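Local coordinates for protein uracil-DNA glycosylase (Nitratifractor salsuginis, PDB 5X3G) that belongs to the uracil-DNA glycosylase family and folds as an alpha/beta domain with helices around a parallel four-stranded sheet, at residues A[29-34]-A[187-192]; A[99-104]-A[146-151]; A[112-117]-A[230-235]. One frame throughout, in Å; residues are numbered along the deposited sequence.

Interaction 1: residues A[29-34]-A[187-192]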
ATOM      1  N   PRO A  29      -5.076 -14.572 -14.172  1.00 30.19           N
ATOM      2  CA  PRO A  29      -6.520 -14.410 -14.431  1.00 29.28           C
ATOM      3  C   PRO A  29      -7.086 -13.081 -13.961  1.00 35.43           C
ATOM      4  O   PRO A  29      -8.039 -12.576 -14.568  1.00 39.88           O
ATOM      5  CB  PRO A  29      -7.146 -15.585 -13.667  1.00 29.46           C
ATOM      6  CG  PRO A  29      -6.072 -16.598 -13.595  1.00 35.75           C
ATOM      7  CD  PRO A  29      -4.803 -15.819 -13.435  1.00 24.32           C
ATOM      8  N   ILE A  30      -6.533 -12.499 -12.901  1.00 35.17           N
ATOM      9  CA  ILE A  30      -7.044 -11.235 -12.379  1.00 33.45           C
ATOM     10  C   ILE A  30      -6.272 -10.048 -12.943  1.00 24.48           C
ATOM     11  O   ILE A  30      -6.860  -9.014 -13.269  1.00 33.87           O
ATOM     12  CB  ILE A  30      -6.998 -11.249 -10.837  1.00 33.52           C
ATOM     13  CG1 ILE A  30      -7.797 -12.428 -10.277  1.00 30.59           C
ATOM     14  CG2 ILE A  30      -7.532  -9.944 -10.268  1.00 30.32           C
ATOM     15  CD1 ILE A  30      -7.757 -12.521  -8.765  1.00 37.76           C
ATOM     16  N   LEU A  31      -4.956 -10.190 -13.086  1.00 26.70           N
ATOM     17  CA  LEU A  31      -4.069  -9.064 -13.349  1.00 26.87           C
ATOM     18  C   LEU A  31      -3.919  -8.763 -14.836  1.00 34.65           C
ATOM     19  O   LEU A  31      -3.853  -7.590 -15.223  1.00 31.00           O
ATOM     20  CB  LEU A  31      -2.700  -9.341 -12.721  1.00 27.38           C
ATOM     21  CG  LEU A  31      -1.805  -8.193 -12.268  1.00 32.74           C
ATOM     22  CD1 LEU A  31      -2.604  -7.156 -11.498  1.00 23.24           C
ATOM     23  CD2 LEU A  31      -0.682  -8.752 -11.402  1.00 26.70           C
ATOM     24  N   LEU A  32      -3.856  -9.793 -15.681  1.00 33.71           N
ATOM     25  CA  LEU A  32      -3.756  -9.554 -17.120  1.00 36.43           C
ATOM     26  C   LEU A  32      -4.985  -8.845 -17.676  1.00 35.67           C
ATOM     27  O   LEU A  32      -4.814  -7.865 -18.421  1.00 34.19           O
ATOM     28  CB  LEU A  32      -3.478 -10.873 -17.851  1.00 42.22           C
ATOM     29  CG  LEU A  32      -2.064 -11.053 -18.405  1.00 39.61           C
ATOM     30  CD1 LEU A  32      -1.029 -10.792 -17.322  1.00 37.67           C
ATOM     31  CD2 LEU A  32      -1.891 -12.445 -18.988  1.00 36.45           C
ATOM     32  N   PRO A  33      -6.225  -9.263 -17.378  1.00 33.33           N
ATOM     33  CA  PRO A  33      -7.376  -8.448 -17.809  1.00 32.22           C
ATOM     34  C   PRO A  33      -7.301  -7.009 -17.333  1.00 37.41           C
ATOM     35  O   PRO A  33      -7.442  -6.081 -18.142  1.00 34.33           O
ATOM     36  CB  PRO A  33      -8.570  -9.196 -17.204  1.00 38.66           C
ATOM     37  CG  PRO A  33      -8.125 -10.599 -17.144  1.00 33.37           C
ATOM     38  CD  PRO A  33      -6.669 -10.540 -16.784  1.00 29.29           C
ATOM     39  N   ALA A  34      -7.066  -6.801 -16.034  1.00 34.25           N
ATOM     40  CA  ALA A  34      -6.963  -5.451 -15.490  1.00 33.54           C
ATOM     41  C   ALA A  34      -5.968  -4.609 -16.281  1.00 29.70           C
ATOM     42  O   ALA A  34      -6.314  -3.542 -16.804  1.00 32.12           O
ATOM     43  CB  ALA A  34      -6.565  -5.519 -14.014  1.00 35.98           C
ATOM     44  N   ARG A 187      -7.997   3.920 -13.587  1.00 33.04           N
ATOM     45  CA  ARG A 187      -9.275   3.610 -12.954  1.00 34.42           C
ATOM     46  C   ARG A 187      -9.888   2.329 -13.516  1.00 30.20           C
ATOM     47  O   ARG A 187     -10.435   1.513 -12.767  1.00 31.24           O
ATOM     48  CB  ARG A 187     -10.232   4.791 -13.114  1.00 39.40           C
ATOM     49  CG  ARG A 187     -11.611   4.543 -12.544  1.00 49.31           C
ATOM     50  CD  ARG A 187     -12.449   5.795 -12.652  1.00 56.01           C
ATOM     51  NE  ARG A 187     -11.751   6.931 -12.055  1.00 57.87           N
ATOM     52  CZ  ARG A 187     -11.836   8.179 -12.502  1.00 69.27           C
ATOM     53  NH1 ARG A 187     -12.597   8.454 -13.553  1.00 61.23           N
ATOM     54  NH2 ARG A 187     -11.161   9.150 -11.904  1.00 61.04           N
ATOM     55  N   ALA A 188      -9.804   2.131 -14.835  1.00 31.49           N
ATOM     56  CA  ALA A 188     -10.315   0.895 -15.426  1.00 32.64           C
ATOM     57  C   ALA A 188      -9.544  -0.324 -14.936  1.00 34.83           C
ATOM     58  O   ALA A 188     -10.134  -1.399 -14.744  1.00 23.73           O
ATOM     59  CB  ALA A 188     -10.265   0.978 -16.952  1.00 32.06           C
ATOM     60  N   PHE A 189      -8.232  -0.176 -14.736  1.00 30.82           N
ATOM     61  CA  PHE A 189      -7.435  -1.245 -14.148  1.00 31.35           C
ATOM     62  C   PHE A 189      -7.942  -1.596 -12.754  1.00 30.97           C
ATOM     63  O   PHE A 189      -8.114  -2.775 -12.420  1.00 31.10           O
ATOM     64  CB  PHE A 189      -5.961  -0.828 -14.103  1.00 26.90           C
ATOM     65  CG  PHE A 189      -5.102  -1.700 -13.225  1.00 23.73           C
ATOM     66  CD1 PHE A 189      -4.494  -2.833 -13.738  1.00 24.93           C
ATOM     67  CD2 PHE A 189      -4.882  -1.372 -11.894  1.00 34.79           C
ATOM     68  CE1 PHE A 189      -3.702  -3.633 -12.939  1.00 23.72           C
ATOM     69  CE2 PHE A 189      -4.091  -2.171 -11.093  1.00 20.19           C
ATOM     70  CZ  PHE A 189      -3.497  -3.302 -11.612  1.00 25.30           C
ATOM     71  N   ILE A 190      -8.184  -0.578 -11.921  1.00 27.86           N
ATOM     72  CA  ILE A 190      -8.649  -0.832 -10.558  1.00 26.53           C
ATOM     73  C   ILE A 190     -10.019  -1.500 -10.577  1.00 29.55           C
ATOM     74  O   ILE A 190     -10.259  -2.484  -9.867  1.00 27.33           O
ATOM     75  CB  ILE A 190      -8.674   0.469  -9.735  1.00 31.97           C
ATOM     76  CG1 ILE A 190      -7.266   1.055  -9.608  1.00 22.47           C
ATOM     77  CG2 ILE A 190      -9.245   0.202  -8.355  1.00 21.00           C
ATOM     78  CD1 ILE A 190      -6.288   0.129  -8.926  1.00 20.80           C
ATOM     79  N   GLU A 191     -10.940  -0.969 -11.387  1.00 25.75           N
ATOM     80  CA  GLU A 191     -12.281  -1.543 -11.474  1.00 30.37           C
ATOM     81  C   GLU A 191     -12.236  -3.005 -11.899  1.00 27.41           C
ATOM     82  O   GLU A 191     -12.946  -3.845 -11.333  1.00 32.75           O
ATOM     83  CB  GLU A 191     -13.137  -0.731 -12.447  1.00 32.28           C
ATOM     84  N   LYS A 192     -11.401  -3.333 -12.891  1.00 30.15           N
ATOM     85  CA  LYS A 192     -11.297  -4.725 -13.317  1.00 31.18           C
ATOM     86  C   LYS A 192     -10.671  -5.594 -12.230  1.00 29.93           C
ATOM     87  O   LYS A 192     -11.093  -6.740 -12.022  1.00 28.01           O
ATOM     88  CB  LYS A 192     -10.491  -4.819 -14.611  1.00 30.19           C
ATOM     89  CG  LYS A 192     -10.535  -6.194 -15.241  1.00 33.94           C
ATOM     90  CD  LYS A 192     -11.959  -6.545 -15.627  1.00 35.58           C
ATOM     91  CE  LYS A 192     -12.048  -7.947 -16.187  1.00 46.14           C
ATOM     92  NZ  LYS A 192     -13.422  -8.262 -16.667  1.00 43.23           N
TER
HETATM   93  O   HOH W   1      -9.487  -9.143 -12.842  1.00 40.69           O

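Interaction 2: residues A[99-104]-A[146-151]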
ATOM      1  N   GLU A  99      15.411   1.906   8.914  1.00 27.78           N
ATOM      2  CA  GLU A  99      15.277   1.639  10.339  1.00 33.29           C
ATOM      3  C   GLU A  99      14.042   2.339  10.894  1.00 29.48           C
ATOM      4  O   GLU A  99      13.763   3.496  10.569  1.00 31.57           O
ATOM      5  CB  GLU A  99      16.525   2.097  11.096  1.00 31.91           C
ATOM      6  CG  GLU A  99      17.782   1.263  10.835  1.00 32.93           C
ATOM      7  CD  GLU A  99      18.318   1.427   9.427  1.00 30.17           C
ATOM      8  OE1 GLU A  99      18.284   2.563   8.907  1.00 39.01           O
ATOM      9  OE2 GLU A  99      18.768   0.423   8.835  1.00 44.73           O
ATOM     10  N   ILE A 100      13.295   1.623  11.736  1.00 28.19           N
ATOM     11  CA  ILE A 100      12.092   2.197  12.330  1.00 26.03           C
ATOM     12  C   ILE A 100      12.440   3.053  13.539  1.00 32.84           C
ATOM     13  O   ILE A 100      11.902   4.152  13.713  1.00 28.39           O
ATOM     14  CB  ILE A 100      11.095   1.084  12.700  1.00 29.25           C
ATOM     15  CG1 ILE A 100      10.666   0.303  11.455  1.00 30.93           C
ATOM     16  CG2 ILE A 100       9.882   1.665  13.421  1.00 20.83           C
ATOM     17  CD1 ILE A 100       9.920   1.135  10.436  1.00 31.54           C
ATOM     18  N   PHE A 101      13.345   2.572  14.385  1.00 31.90           N
ATOM     19  CA  PHE A 101      13.651   3.205  15.656  1.00 28.97           C
ATOM     20  C   PHE A 101      15.064   3.774  15.656  1.00 27.70           C
ATOM     21  O   PHE A 101      15.900   3.465  14.801  1.00 34.12           O
ATOM     22  CB  PHE A 101      13.483   2.210  16.810  1.00 27.90           C
ATOM     23  CG  PHE A 101      12.085   1.681  16.954  1.00 28.46           C
ATOM     24  CD1 PHE A 101      11.099   2.443  17.559  1.00 32.27           C
ATOM     25  CD2 PHE A 101      11.753   0.423  16.480  1.00 26.15           C
ATOM     26  CE1 PHE A 101       9.808   1.960  17.689  1.00 28.53           C
ATOM     27  CE2 PHE A 101      10.463  -0.064  16.607  1.00 25.05           C
ATOM     28  CZ  PHE A 101       9.490   0.705  17.214  1.00 30.15           C
ATOM     29  N   SER A 102      15.312   4.625  16.643  1.00 26.80           N
ATOM     30  CA  SER A 102      16.620   5.201  16.917  1.00 30.38           C
ATOM     31  C   SER A 102      16.826   5.174  18.425  1.00 35.01           C
ATOM     32  O   SER A 102      15.876   4.888  19.166  1.00 33.62           O
ATOM     33  CB  SER A 102      16.707   6.628  16.367  1.00 28.18           C
ATOM     34  OG  SER A 102      16.093   7.551  17.249  1.00 46.78           O
ATOM     35  N   PRO A 103      18.038   5.439  18.926  1.00 35.87           N
ATOM     36  CA  PRO A 103      18.198   5.579  20.382  1.00 33.14           C
ATOM     37  C   PRO A 103      17.305   6.654  20.969  1.00 34.89           C
ATOM     38  O   PRO A 103      17.028   6.642  22.175  1.00 34.75           O
ATOM     39  CB  PRO A 103      19.681   5.940  20.532  1.00 34.44           C
ATOM     40  CG  PRO A 103      20.328   5.302  19.358  1.00 27.99           C
ATOM     41  CD  PRO A 103      19.338   5.449  18.231  1.00 35.11           C
ATOM     42  N   ARG A 104      16.821   7.567  20.128  1.00 39.65           N
ATOM     43  CA  ARG A 104      16.119   8.751  20.603  1.00 43.98           C
ATOM     44  C   ARG A 104      14.609   8.558  20.560  1.00 45.58           C
ATOM     45  O   ARG A 104      13.857   9.359  21.128  1.00 46.73           O
ATOM     46  CB  ARG A 104      16.552   9.937  19.748  1.00 56.50           C
ATOM     47  CG  ARG A 104      18.051  10.179  19.810  1.00 64.82           C
ATOM     48  CD  ARG A 104      18.647  10.408  18.429  1.00 58.87           C
ATOM     49  NE  ARG A 104      18.118  11.587  17.754  1.00 70.95           N
ATOM     50  CZ  ARG A 104      17.575  11.572  16.541  1.00 75.32           C
ATOM     51  NH1 ARG A 104      17.129  12.696  16.001  1.00 81.23           N
ATOM     52  NH2 ARG A 104      17.481  10.433  15.866  1.00 74.22           N
ATOM     53  N   THR A 146      12.723  -5.403  21.876  1.00 38.24           N
ATOM     54  CA  THR A 146      13.382  -6.639  21.466  1.00 35.18           C
ATOM     55  C   THR A 146      12.452  -7.552  20.675  1.00 36.32           C
ATOM     56  O   THR A 146      12.925  -8.363  19.870  1.00 38.77           O
ATOM     57  CB  THR A 146      13.930  -7.373  22.687  1.00 37.40           C
ATOM     58  OG1 THR A 146      12.865  -7.632  23.610  1.00 41.20           O
ATOM     59  CG2 THR A 146      15.010  -6.542  23.372  1.00 45.87           C
ATOM     60  N   LEU A 147      11.141  -7.441  20.883  1.00 32.37           N
ATOM     61  CA  LEU A 147      10.181  -8.254  20.145  1.00 30.53           C
ATOM     62  C   LEU A 147       9.644  -7.564  18.900  1.00 30.49           C
ATOM     63  O   LEU A 147       8.990  -8.220  18.081  1.00 28.12           O
ATOM     64  CB  LEU A 147       8.999  -8.638  21.043  1.00 33.23           C
ATOM     65  CG  LEU A 147       9.282  -9.355  22.367  1.00 34.33           C
ATOM     66  CD1 LEU A 147       7.982  -9.705  23.072  1.00 41.94           C
ATOM     67  CD2 LEU A 147      10.117 -10.598  22.138  1.00 30.05           C
ATOM     68  N   LEU A 148       9.898  -6.272  18.737  1.00 25.27           N
ATOM     69  CA  LEU A 148       9.282  -5.501  17.670  1.00 26.29           C
ATOM     70  C   LEU A 148      10.159  -5.485  16.423  1.00 28.28           C
ATOM     71  O   LEU A 148      11.365  -5.737  16.477  1.00 27.72           O
ATOM     72  CB  LEU A 148       9.011  -4.069  18.131  1.00 30.29           C
ATOM     73  CG  LEU A 148       8.187  -3.927  19.412  1.00 23.14           C
ATOM     74  CD1 LEU A 148       7.937  -2.457  19.734  1.00 25.68           C
ATOM     75  CD2 LEU A 148       6.884  -4.694  19.295  1.00 22.34           C
ATOM     76  N   VAL A 149       9.527  -5.179  15.286  1.00 25.81           N
ATOM     77  CA  VAL A 149      10.276  -5.039  14.044  1.00 24.38           C
ATOM     78  C   VAL A 149      11.328  -3.945  14.199  1.00 25.88           C
ATOM     79  O   VAL A 149      11.224  -3.047  15.046  1.00 28.88           O
ATOM     80  CB  VAL A 149       9.349  -4.730  12.857  1.00 32.48           C
ATOM     81  CG1 VAL A 149       8.395  -5.885  12.604  1.00 34.67           C
ATOM     82  CG2 VAL A 149       8.584  -3.437  13.099  1.00 25.55           C
ATOM     83  N   SER A 150      12.363  -4.030  13.367  1.00 28.53           N
ATOM     84  CA  SER A 150      13.384  -2.998  13.303  1.00 26.49           C
ATOM     85  C   SER A 150      13.487  -2.334  11.939  1.00 28.24           C
ATOM     86  O   SER A 150      14.158  -1.303  11.826  1.00 34.01           O
ATOM     87  CB  SER A 150      14.760  -3.574  13.677  1.00 33.63           C
ATOM     88  OG  SER A 150      15.263  -4.405  12.643  1.00 35.05           O
ATOM     89  N   GLN A 151      12.842  -2.880  10.911  1.00 24.00           N
ATOM     90  CA  GLN A 151      12.998  -2.408   9.544  1.00 31.13           C
ATOM     91  C   GLN A 151      11.631  -2.210   8.899  1.00 31.54           C
ATOM     92  O   GLN A 151      10.699  -2.979   9.141  1.00 30.89           O
ATOM     93  CB  GLN A 151      13.841  -3.401   8.720  1.00 28.41           C
ATOM     94  CG  GLN A 151      15.312  -3.436   9.116  1.00 31.88           C
ATOM     95  CD  GLN A 151      16.069  -2.216   8.631  1.00 38.94           C
ATOM     96  OE1 GLN A 151      15.903  -1.781   7.491  1.00 40.03           O
ATOM     97  NE2 GLN A 151      16.897  -1.651   9.499  1.00 40.54           N
TER
HETATM   98  O   HOH W   2      14.713   0.276  14.142  1.00 36.86           O

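Interaction 3: residues A[112-117]-A[230-235]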
ATOM      1  N   ARG A 112       9.864  11.989   9.553  1.00 28.91           N
ATOM      2  CA  ARG A 112       9.600  12.824   8.386  1.00 31.07           C
ATOM      3  C   ARG A 112       8.315  12.399   7.680  1.00 28.36           C
ATOM      4  O   ARG A 112       7.549  13.248   7.215  1.00 25.61           O
ATOM      5  CB  ARG A 112      10.790  12.776   7.425  1.00 30.18           C
ATOM      6  CG  ARG A 112      10.569  13.559   6.142  1.00 36.57           C
ATOM      7  CD  ARG A 112      11.712  13.395   5.149  1.00 49.92           C
ATOM      8  NE  ARG A 112      12.936  14.068   5.581  1.00 46.24           N
ATOM      9  CZ  ARG A 112      13.987  14.282   4.795  1.00 50.06           C
ATOM     10  NH1 ARG A 112      13.964  13.883   3.530  1.00 39.47           N
ATOM     11  NH2 ARG A 112      15.059  14.899   5.271  1.00 43.34           N
ATOM     12  N   ALA A 113       8.056  11.095   7.602  1.00 29.13           N
ATOM     13  CA  ALA A 113       6.885  10.560   6.904  1.00 25.84           C
ATOM     14  C   ALA A 113       5.696  10.570   7.859  1.00 34.69           C
ATOM     15  O   ALA A 113       5.416   9.591   8.558  1.00 25.94           O
ATOM     16  CB  ALA A 113       7.164   9.158   6.376  1.00 29.87           C
ATOM     17  N   THR A 114       4.972  11.693   7.848  1.00 27.59           N
ATOM     18  CA  THR A 114       3.915  11.973   8.818  1.00 29.59           C
ATOM     19  C   THR A 114       2.953  10.801   8.983  1.00 28.77           C
ATOM     20  O   THR A 114       2.701  10.332  10.100  1.00 23.64           O
ATOM     21  CB  THR A 114       3.156  13.232   8.386  1.00 35.13           C
ATOM     22  OG1 THR A 114       4.091  14.278   8.097  1.00 36.47           O
ATOM     23  CG2 THR A 114       2.211  13.695   9.485  1.00 34.49           C
ATOM     24  N   SER A 115       2.396  10.324   7.871  1.00 28.34           N
ATOM     25  CA  SER A 115       1.386   9.276   7.952  1.00 26.25           C
ATOM     26  C   SER A 115       1.947   8.014   8.595  1.00 20.28           C
ATOM     27  O   SER A 115       1.305   7.412   9.464  1.00 21.28           O
ATOM     28  CB  SER A 115       0.837   8.980   6.557  1.00 21.95           C
ATOM     29  OG  SER A 115       0.083  10.078   6.075  1.00 30.02           O
ATOM     30  N   LEU A 116       3.155   7.612   8.195  1.00 25.14           N
ATOM     31  CA  LEU A 116       3.762   6.424   8.784  1.00 27.86           C
ATOM     32  C   LEU A 116       4.132   6.656  10.240  1.00 29.76           C
ATOM     33  O   LEU A 116       4.024   5.740  11.061  1.00 21.20           O
ATOM     34  CB  LEU A 116       4.987   6.003   7.977  1.00 24.97           C
ATOM     35  CG  LEU A 116       4.640   5.091   6.800  1.00 39.31           C
ATOM     36  CD1 LEU A 116       5.702   5.163   5.717  1.00 38.56           C
ATOM     37  CD2 LEU A 116       4.441   3.658   7.285  1.00 32.98           C
ATOM     38  N   ARG A 117       4.586   7.866  10.576  1.00 31.33           N
ATOM     39  CA  ARG A 117       4.837   8.216  11.971  1.00 31.62           C
ATOM     40  C   ARG A 117       3.604   7.949  12.826  1.00 24.66           C
ATOM     41  O   ARG A 117       3.656   7.195  13.810  1.00 27.66           O
ATOM     42  CB  ARG A 117       5.258   9.687  12.065  1.00 29.68           C
ATOM     43  CG  ARG A 117       5.562  10.179  13.473  1.00 36.51           C
ATOM     44  CD  ARG A 117       6.006  11.644  13.484  1.00 28.55           C
ATOM     45  NE  ARG A 117       4.896  12.575  13.283  1.00 31.79           N
ATOM     46  CZ  ARG A 117       4.859  13.515  12.341  1.00 29.56           C
ATOM     47  NH1 ARG A 117       5.876  13.665  11.504  1.00 41.58           N
ATOM     48  NH2 ARG A 117       3.806  14.313  12.244  1.00 37.35           N
ATOM     49  N   HIS A 230      -7.647   9.450   7.896  1.00 26.73           N
ATOM     50  CA  HIS A 230      -6.348   9.253   7.270  1.00 25.98           C
ATOM     51  C   HIS A 230      -5.240   9.374   8.315  1.00 30.81           C
ATOM     52  O   HIS A 230      -5.275  10.277   9.158  1.00 29.56           O
ATOM     53  CB  HIS A 230      -6.128  10.269   6.148  1.00 25.06           C
ATOM     54  CG  HIS A 230      -5.001   9.915   5.229  1.00 32.12           C
ATOM     55  ND1 HIS A 230      -3.677  10.108   5.564  1.00 34.92           N
ATOM     56  CD2 HIS A 230      -4.998   9.366   3.992  1.00 34.59           C
ATOM     57  CE1 HIS A 230      -2.909   9.699   4.570  1.00 35.15           C
ATOM     58  NE2 HIS A 230      -3.686   9.245   3.603  1.00 31.08           N
ATOM     59  N   PRO A 231      -4.243   8.482   8.287  1.00 28.97           N
ATOM     60  CA  PRO A 231      -3.186   8.518   9.314  1.00 24.00           C
ATOM     61  C   PRO A 231      -2.335   9.777   9.286  1.00 26.42           C
ATOM     62  O   PRO A 231      -1.551   9.991  10.220  1.00 31.73           O
ATOM     63  CB  PRO A 231      -2.347   7.271   9.003  1.00 25.58           C
ATOM     64  CG  PRO A 231      -2.627   6.978   7.556  1.00 29.30           C
ATOM     65  CD  PRO A 231      -4.056   7.371   7.339  1.00 22.98           C
ATOM     66  N   TYR A 232      -2.457  10.615   8.253  1.00 30.85           N
ATOM     67  CA  TYR A 232      -1.760  11.897   8.257  1.00 32.73           C
ATOM     68  C   TYR A 232      -2.152  12.735   9.466  1.00 34.70           C
ATOM     69  O   TYR A 232      -1.349  13.542   9.950  1.00 38.37           O
ATOM     70  CB  TYR A 232      -2.052  12.652   6.958  1.00 29.85           C
ATOM     71  CG  TYR A 232      -1.257  13.928   6.777  1.00 35.64           C
ATOM     72  CD1 TYR A 232      -0.087  13.939   6.029  1.00 35.78           C
ATOM     73  CD2 TYR A 232      -1.685  15.123   7.340  1.00 35.15           C
ATOM     74  CE1 TYR A 232       0.639  15.103   5.856  1.00 41.36           C
ATOM     75  CE2 TYR A 232      -0.965  16.289   7.177  1.00 47.45           C
ATOM     76  CZ  TYR A 232       0.196  16.275   6.434  1.00 39.29           C
ATOM     77  OH  TYR A 232       0.914  17.435   6.265  1.00 42.10           O
ATOM     78  N   ASN A 233      -3.365  12.546   9.975  1.00 34.49           N
ATOM     79  CA  ASN A 233      -3.856  13.322  11.103  1.00 33.75           C
ATOM     80  C   ASN A 233      -3.343  12.721  12.405  1.00 38.54           C
ATOM     81  O   ASN A 233      -3.420  11.507  12.608  1.00 31.65           O
ATOM     82  CB  ASN A 233      -5.381  13.348  11.085  1.00 43.80           C
ATOM     83  CG  ASN A 233      -5.936  13.884   9.779  1.00 34.15           C
ATOM     84  OD1 ASN A 233      -6.452  13.129   8.953  1.00 39.37           O
ATOM     85  ND2 ASN A 233      -5.831  15.192   9.584  1.00 38.68           N
ATOM     86  N   HIS A 234      -2.808  13.571  13.285  1.00 34.12           N
ATOM     87  CA  HIS A 234      -2.271  13.074  14.549  1.00 37.06           C
ATOM     88  C   HIS A 234      -3.339  12.369  15.378  1.00 30.31           C
ATOM     89  O   HIS A 234      -3.030  11.419  16.110  1.00 38.60           O
ATOM     90  CB  HIS A 234      -1.639  14.222  15.339  1.00 50.24           C
ATOM     91  CG  HIS A 234      -2.528  15.416  15.492  1.00 56.94           C
ATOM     92  ND1 HIS A 234      -3.309  15.625  16.609  1.00 65.04           N
ATOM     93  CD2 HIS A 234      -2.756  16.468  14.672  1.00 64.70           C
ATOM     94  CE1 HIS A 234      -3.983  16.753  16.469  1.00 59.88           C
ATOM     95  NE2 HIS A 234      -3.666  17.284  15.301  1.00 51.01           N
ATOM     96  N   THR A 235      -4.599  12.797  15.255  1.00 28.16           N
ATOM     97  CA  THR A 235      -5.685  12.146  15.982  1.00 35.52           C
ATOM     98  C   THR A 235      -5.793  10.663  15.638  1.00 33.98           C
ATOM     99  O   THR A 235      -6.274   9.871  16.460  1.00 28.06           O
ATOM    100  CB  THR A 235      -7.007  12.858  15.689  1.00 33.09           C
ATOM    101  OG1 THR A 235      -7.102  13.131  14.287  1.00 43.01           O
ATOM    102  CG2 THR A 235      -7.096  14.169  16.464  1.00 43.26           C
TER

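Interaction 1: residues A[29-34]-A[187-192]
This is an antiparallel pair of helices in the alpha/beta fold, with Ala-34 and Phe-189 at its centre. Helix 28-35 lies against helix 179-196, their local axes 8.7 Å apart and their directions 154° from each other. Ala-34 CB sits 3.4 Å from Phe-189 CD1, a close fit that places the small alanine right beside the ring. The Phe-189 ring reaches this point because its CG stands anti to the backbone N (chi1 166°). Further out along the ring, Leu-31 CD1 meets the edge near the ring plane, 4.0 Å from Phe-189 CZ. Leu-31 also touches Leu-18 of helix 11-20, so a third helix joins the apolar cluster. Trp-186 meets the Phe-189 ring edge-to-face from within helix 179-196.

On another part of the interface Lys-192 uses its aliphatic chain. Its CG lies 3.6 Å from Ala-34 N. A bend at chi2 (62°) then carries the chain past Pro-33, where Lys-192 CE is 3.8 Å from Pro-33 CB. The ammonium group leads away from helix 28-35 and forms a salt bridge with Glu-195. A water links the segments, donating to Ile-30 O at 2.7 Å and to Lys-192 O at 3.0 Å.

Interaction 2: residues A[99-104]-A[146-151]
The Phe-101 ring meets Val-149 at its edge: Val-149 O lies in the ring plane, 3.5 Å from Phe-101 CE2. One face of the ring carries Ile-100 CG2, offset toward the rim. Leu-148 CD1 approaches obliquely, 4.3 Å from Phe-101 CZ. The other flat groups belong to Glu-99 and Gln-151. These two side chains run side by side and point the same way, yet the carboxylate and amide planes are turned 64° apart. Gln-151 NE2 donates to Glu-99 OE2 over 2.9 Å, nearly straight. The acceptor lies close to the amide plane, but the donor comes from above the carboxylate.

The backbones of Glu-99 and Gln-151 also form a single beta bridge. Gln-151 is also the N-cap of helix 152-161, so the bridge joins the loop just before strand 101-102 to the start of that helix. Ser-150 O takes three contacts here. Ile-100 N donates to Ser-150 O at 3.1 Å. Glu-99 CA makes a CH...O contact with it at 3.5 Å. A water donates to Ser-150 O and accepts from Phe-101 N. Ile-100 CG1 packs 3.7 Å from Gln-151 C, and its side chain also touches Met-152 and Ile-120.

Interaction 3: residues A[112-117]-A[230-235]
Ser-115 fills the tighter half of this contact, set among His-230, Pro-231 and Tyr-232, while Thr-114 and the Tyr-232 ring form its outer half. The hydroxyl of Ser-115 is close to several atoms at once. Ser-115 OG is 3.4 Å from His-230 CE1 and lies at the edge of the imidazole, in its plane. It is equally near Tyr-232 CA. Tyr-232 N is also 3.4 Å from Ser-115 OG, but the angle is poor and the pair is not hydrogen-bonded. On the same part of the helix, Ser-115 O meets Pro-231 CB at 3.7 Å. Pro-231 is buried, and both it and Ser-115 touch Phe-92.

The loop side is a type I beta turn from His-230 to Asn-233, shortly after strand 225-228, the outermost strand on that side of the parallel sheet. A His-Pro pair at this place is consistent with the signature loop of the glycosylase family. The Tyr-232 amide donates to His-230 ND1 at 3.0 Å, near the ring plane, which should limit rotation of the imidazole. Asn-233 N closes the turn onto His-230 O. Helix 114-126 starts opposite, with Ala-113 at its N-cap, and Asn-118 one turn on donates to Pro-231 O.

The outer half is looser. Thr-114 CG2 stands over one face of the exposed Tyr-232 ring, 4.2 Å from the centroid and 13° off the normal, as a CH-pi contact. This methyl is placed there by being anti to the backbone N of Thr-114. The same CG2 lies 3.6 Å from Tyr-232 O. Behind Thr-114, the Arg-117 guanidinium lays one face against Thr-114 CA and bonds to Asn-111 O.

In the fold
From the N terminus, residues 29-34 come first and meet residues 187-192 much later, so interaction 1 closes a long loop. Inside that loop lies the whole of interaction 2, which joins residues 99-104 to 146-151. Interaction 3 begins at residues 112-117, within the loop of interaction 2, and ends at 230-235, beyond interaction 1. It therefore crosses both. Interaction 1 ties helix 28-35 to helix 179-196. Interactions 2 and 3 lie on the opposite side of the chain's centre, with centres about 18 Å apart. Interaction 2 joins the residues at strand 101-102 to the loop before helix 152-161; interaction 3 joins the start of helix 114-126 to the loop after strand 225-228.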